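Local coordinates for DNA photolyase (Agrobacterium tumefaciens, PDB 4U63), which repairs cyclobutane pyrimidine dimers in DNA with light, as a class III photolyase that carries FAD and a methenyltetrahydrofolate antenna, at residues Q134-D138 and D139-V143; Y165-Y168 and T169-W172. All coordinates share one frame; numbering follows the deposited sequence.

Contact 1 (Q134-D138 and D139-V143); sequences QKLRD and DGLTV. With SO4 (sulfate ion), chain E.
R137 reaches from the last turn of helix 123-138 to V143, at the start of the next strand. With CG beside the backbone N (chi1 -75°) and the chain extended from CG to NE, the guanidinium arrives at V143 O. NH2 donates a hydrogen bond to V143 O, 2.8 Å away; the bond is bent (149°), and the oxygen lies somewhat out of the guanidinium plane. NH2 also donates to O1 of a bound sulfate at 2.9 Å, this time in plane and nearly straight (167°). A water accepts from both R137 NE and V143 N and closes a second link. L136 is buried. Its CB packs 3.7 Å from CG2 of V143, and the two side chains cross at about a right angle. Its CD2 branch meets CD1 of L141 at 4.0 Å. The helix ends here in a Schellman motif. L141 N donates to L136 O at 3.1 Å, and G140 N donates to R137 O at 2.9 Å. G140 is the C-prime residue and has positive phi. R137 CA adds a CH...O contact to L141 O. In the turn itself, D139 OD2 forms a salt bridge with R104 of helix 99-110. The sulfate, probably from the crystallisation liquor, is also bound by S145, K133 and R119. R137 thus links the end of the helix, the start of strand 142-146 and the bound sulfate. The gathered positive charge probably favours a bound anion there.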
# COMPACT_ATOMS: atom_id res chain seq x y z
N GLN A 134 -5.84 24.82 12.14
CA GLN A 134 -6.13 26.24 12.25
C GLN A 134 -7.36 26.52 13.12
O GLN A 134 -7.35 27.45 13.93
CB GLN A 134 -6.31 26.88 10.87
CG GLN A 134 -6.44 28.40 10.90
CD GLN A 134 -5.22 29.08 11.49
OE1 GLN A 134 -4.11 28.90 11.00
NE2 GLN A 134 -5.42 29.86 12.54
N LYS A 135 -8.42 25.74 12.95
CA LYS A 135 -9.64 25.92 13.75
C LYS A 135 -9.38 25.69 15.23
O LYS A 135 -9.85 26.46 16.06
CB LYS A 135 -10.76 24.99 13.28
CG LYS A 135 -11.45 25.45 12.00
CD LYS A 135 -12.46 24.42 11.55
CE LYS A 135 -12.91 24.66 10.11
NZ LYS A 135 -13.83 25.81 9.98
N LEU A 136 -8.64 24.64 15.56
CA LEU A 136 -8.34 24.34 16.95
C LEU A 136 -7.41 25.40 17.55
O LEU A 136 -7.64 25.84 18.69
CB LEU A 136 -7.75 22.93 17.09
CG LEU A 136 -8.70 21.77 16.73
CD1 LEU A 136 -7.99 20.43 16.93
CD2 LEU A 136 -9.99 21.80 17.54
N ARG A 137 -6.39 25.81 16.80
CA ARG A 137 -5.47 26.85 17.26
C ARG A 137 -6.18 28.19 17.48
O ARG A 137 -5.86 28.90 18.43
CB ARG A 137 -4.30 27.02 16.31
CG ARG A 137 -3.28 25.90 16.41
CD ARG A 137 -2.21 26.03 15.35
NE ARG A 137 -1.10 25.11 15.58
CZ ARG A 137 -0.10 24.89 14.72
NH1 ARG A 137 -0.06 25.51 13.54
NH2 ARG A 137 0.86 24.03 15.03
N ASP A 138 -7.14 28.50 16.61
CA ASP A 138 -7.95 29.71 16.75
C ASP A 138 -8.75 29.73 18.06
O ASP A 138 -9.06 30.78 18.56
CB ASP A 138 -8.90 29.88 15.55
CG ASP A 138 -8.19 30.36 14.27
OD1 ASP A 138 -7.00 30.74 14.35
OD2 ASP A 138 -8.82 30.35 13.19
N ASP A 139 -9.07 28.56 18.61
CA ASP A 139 -9.74 28.48 19.92
C ASP A 139 -8.76 28.22 21.08
O ASP A 139 -9.17 27.83 22.16
CB ASP A 139 -10.86 27.43 19.88
CG ASP A 139 -12.15 27.97 19.27
OD1 ASP A 139 -12.49 29.14 19.49
OD2 ASP A 139 -12.83 27.19 18.57
N GLY A 140 -7.48 28.48 20.85
CA GLY A 140 -6.49 28.47 21.90
C GLY A 140 -6.01 27.10 22.32
O GLY A 140 -5.55 26.94 23.44
N LEU A 141 -6.12 26.12 21.43
CA LEU A 141 -5.60 24.78 21.69
C LEU A 141 -4.24 24.63 21.03
O LEU A 141 -3.98 25.21 19.98
CB LEU A 141 -6.56 23.71 21.17
CG LEU A 141 -7.86 23.70 21.98
CD1 LEU A 141 -9.07 23.32 21.15
CD2 LEU A 141 -7.69 22.79 23.19
N THR A 142 -3.36 23.85 21.66
CA THR A 142 -2.07 23.52 21.08
C THR A 142 -2.25 22.31 20.18
O THR A 142 -2.83 21.30 20.59
CB THR A 142 -1.03 23.24 22.17
OG1 THR A 142 -0.83 24.43 22.95
CG2 THR A 142 0.31 22.82 21.57
N VAL A 143 -1.76 22.41 18.95
CA VAL A 143 -1.81 21.33 17.99
C VAL A 143 -0.42 21.17 17.42
O VAL A 143 0.17 22.14 16.96
CB VAL A 143 -2.78 21.61 16.85
CG1 VAL A 143 -2.82 20.41 15.90
CG2 VAL A 143 -4.18 21.93 17.39
S SO4 E . 3.17 21.69 13.26
O1 SO4 E . 2.90 23.14 13.24
O2 SO4 E . 3.27 21.19 14.65
O3 SO4 E . 2.06 21.02 12.56
O4 SO4 E . 4.45 21.42 12.58
O HOH W 1 -12.12 27.80 15.33
O HOH W 2 -0.35 24.84 18.35

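Contact 2 (Y165-Y168 and T169-W172); sequences YRVY and TPFW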
# COMPACT_ATOMS: atom_id res chain seq x y z
N TYR A 165 11.32 16.74 -8.01
CA TYR A 165 11.81 15.56 -8.70
C TYR A 165 10.71 14.95 -9.58
O TYR A 165 9.64 14.59 -9.10
CB TYR A 165 12.34 14.54 -7.70
CG TYR A 165 13.67 14.95 -7.12
CD1 TYR A 165 14.86 14.65 -7.78
CD2 TYR A 165 13.76 15.64 -5.93
CE1 TYR A 165 16.09 15.02 -7.27
CE2 TYR A 165 14.99 16.03 -5.40
CZ TYR A 165 16.15 15.72 -6.09
OH TYR A 165 17.37 16.08 -5.59
N ARG A 166 11.00 14.85 -10.88
CA ARG A 166 10.12 14.23 -11.87
C ARG A 166 10.61 12.85 -12.31
O ARG A 166 9.86 12.13 -12.97
CB ARG A 166 10.03 15.09 -13.14
CG ARG A 166 9.82 16.58 -12.94
CD ARG A 166 8.62 16.85 -12.08
NE ARG A 166 8.12 18.21 -12.27
CZ ARG A 166 6.91 18.62 -11.87
NH1 ARG A 166 6.08 17.79 -11.26
NH2 ARG A 166 6.53 19.87 -12.09
N VAL A 167 11.85 12.51 -11.95
CA VAL A 167 12.55 11.31 -12.44
C VAL A 167 13.16 10.55 -11.25
O VAL A 167 13.76 11.16 -10.36
CB VAL A 167 13.68 11.70 -13.43
CG1 VAL A 167 14.32 10.46 -14.06
CG2 VAL A 167 13.14 12.62 -14.51
N TYR A 168 13.02 9.23 -11.25
CA TYR A 168 13.42 8.42 -10.10
C TYR A 168 14.90 8.48 -9.75
O TYR A 168 15.25 8.75 -8.62
CB TYR A 168 13.01 6.97 -10.27
CG TYR A 168 13.49 6.11 -9.12
CD1 TYR A 168 12.80 6.07 -7.92
CD2 TYR A 168 14.68 5.38 -9.22
CE1 TYR A 168 13.25 5.28 -6.86
CE2 TYR A 168 15.13 4.61 -8.17
CZ TYR A 168 14.42 4.57 -6.99
OH TYR A 168 14.86 3.80 -5.95
N THR A 169 15.78 8.23 -10.71
CA THR A 169 17.19 8.06 -10.38
C THR A 169 17.80 9.26 -9.63
O THR A 169 18.43 9.05 -8.61
CB THR A 169 18.00 7.62 -11.61
OG1 THR A 169 17.57 6.31 -12.00
CG2 THR A 169 19.50 7.57 -11.29
N PRO A 170 17.60 10.51 -10.10
CA PRO A 170 18.14 11.64 -9.31
C PRO A 170 17.54 11.76 -7.88
O PRO A 170 18.23 12.14 -6.93
CB PRO A 170 17.80 12.87 -10.17
CG PRO A 170 17.61 12.33 -11.55
CD PRO A 170 17.03 10.95 -11.38
N PHE A 171 16.26 11.41 -7.74
CA PHE A 171 15.56 11.40 -6.46
C PHE A 171 16.19 10.33 -5.53
O PHE A 171 16.50 10.61 -4.37
CB PHE A 171 14.07 11.15 -6.71
CG PHE A 171 13.23 11.07 -5.48
CD1 PHE A 171 12.75 12.21 -4.86
CD2 PHE A 171 12.91 9.84 -4.93
CE1 PHE A 171 11.96 12.12 -3.72
CE2 PHE A 171 12.13 9.75 -3.80
CZ PHE A 171 11.67 10.89 -3.19
N TRP A 172 16.39 9.14 -6.06
CA TRP A 172 17.11 8.08 -5.33
C TRP A 172 18.50 8.54 -4.89
O TRP A 172 18.89 8.35 -3.73
CB TRP A 172 17.23 6.81 -6.17
CG TRP A 172 18.40 5.95 -5.81
CD1 TRP A 172 19.53 5.76 -6.54
CD2 TRP A 172 18.57 5.19 -4.60
NE1 TRP A 172 20.38 4.92 -5.88
CE2 TRP A 172 19.82 4.55 -4.69
CE3 TRP A 172 17.78 4.97 -3.46
CZ2 TRP A 172 20.31 3.71 -3.67
CZ3 TRP A 172 18.27 4.13 -2.45
CH2 TRP A 172 19.52 3.52 -2.57
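Y165 and F171 meet in an offset edge-to-face pair. The edge of F171 is turned to the face of Y165, with ring planes at 73° and centroids 5.5 Å apart. CD1 of F171 comes to 3.7 Å from Y165 CG. F171 CA lies over the same tyrosine ring in a CH-pi contact, 4.0 Å from the centroid. P170 CB touches the edge of that ring in its plane, 4.0 Å from CE1. At its CD, the proline meets V167 CG1, 3.8 Å away. Y168 and W172, four residues apart on the helix, lie side by side and point the same way. Both have CG anti to the backbone N (chi1 177° and 154°). Y168 CE2 rests 3.6 Å from W172 CB. The tyrosine ring and the five-membered ring of the indole are near parallel, but slid apart so that they barely overlap. Their backbones are joined by the hydrogen bond from W172 N to Y168 O, 2.8 Å long and almost straight.

Further out, helix 287-309 meets the rings of Y168 and F171 and the side chain of W172. Y168 OH is hydrogen-bonded to K295 O, and its ring stacks on W299. F171 packs against F302 and H305, and H305 also bonds to Y165 N. D412 accepts from Y168 N. The Y168 side chain lies about 8 Å from the bound FAD. This is the loop-to-helix junction that opens helix 168-177, with V167 at the N-cap position.

Contact 1 closes before contact 2 opens, so the two lie in series along the chain. Their centres are 37 Å apart and their nearest atoms about 25 Å apart, without touching. Contact 1 belongs to the beta-alpha-beta unit of strand 114-118, helix 123-138 and strand 142-146, and leads into an outermost strand of the five-stranded parallel sheet. The next regular element in the chain is helix 168-177; contact 2 spans the loop before it and its first turn. That helix packs on helix 287-309. The centre of contact 1 is 32 Å from the chain centre, that of contact 2 20 Å. The chain thus passes from the sheet edge to the helices near the FAD.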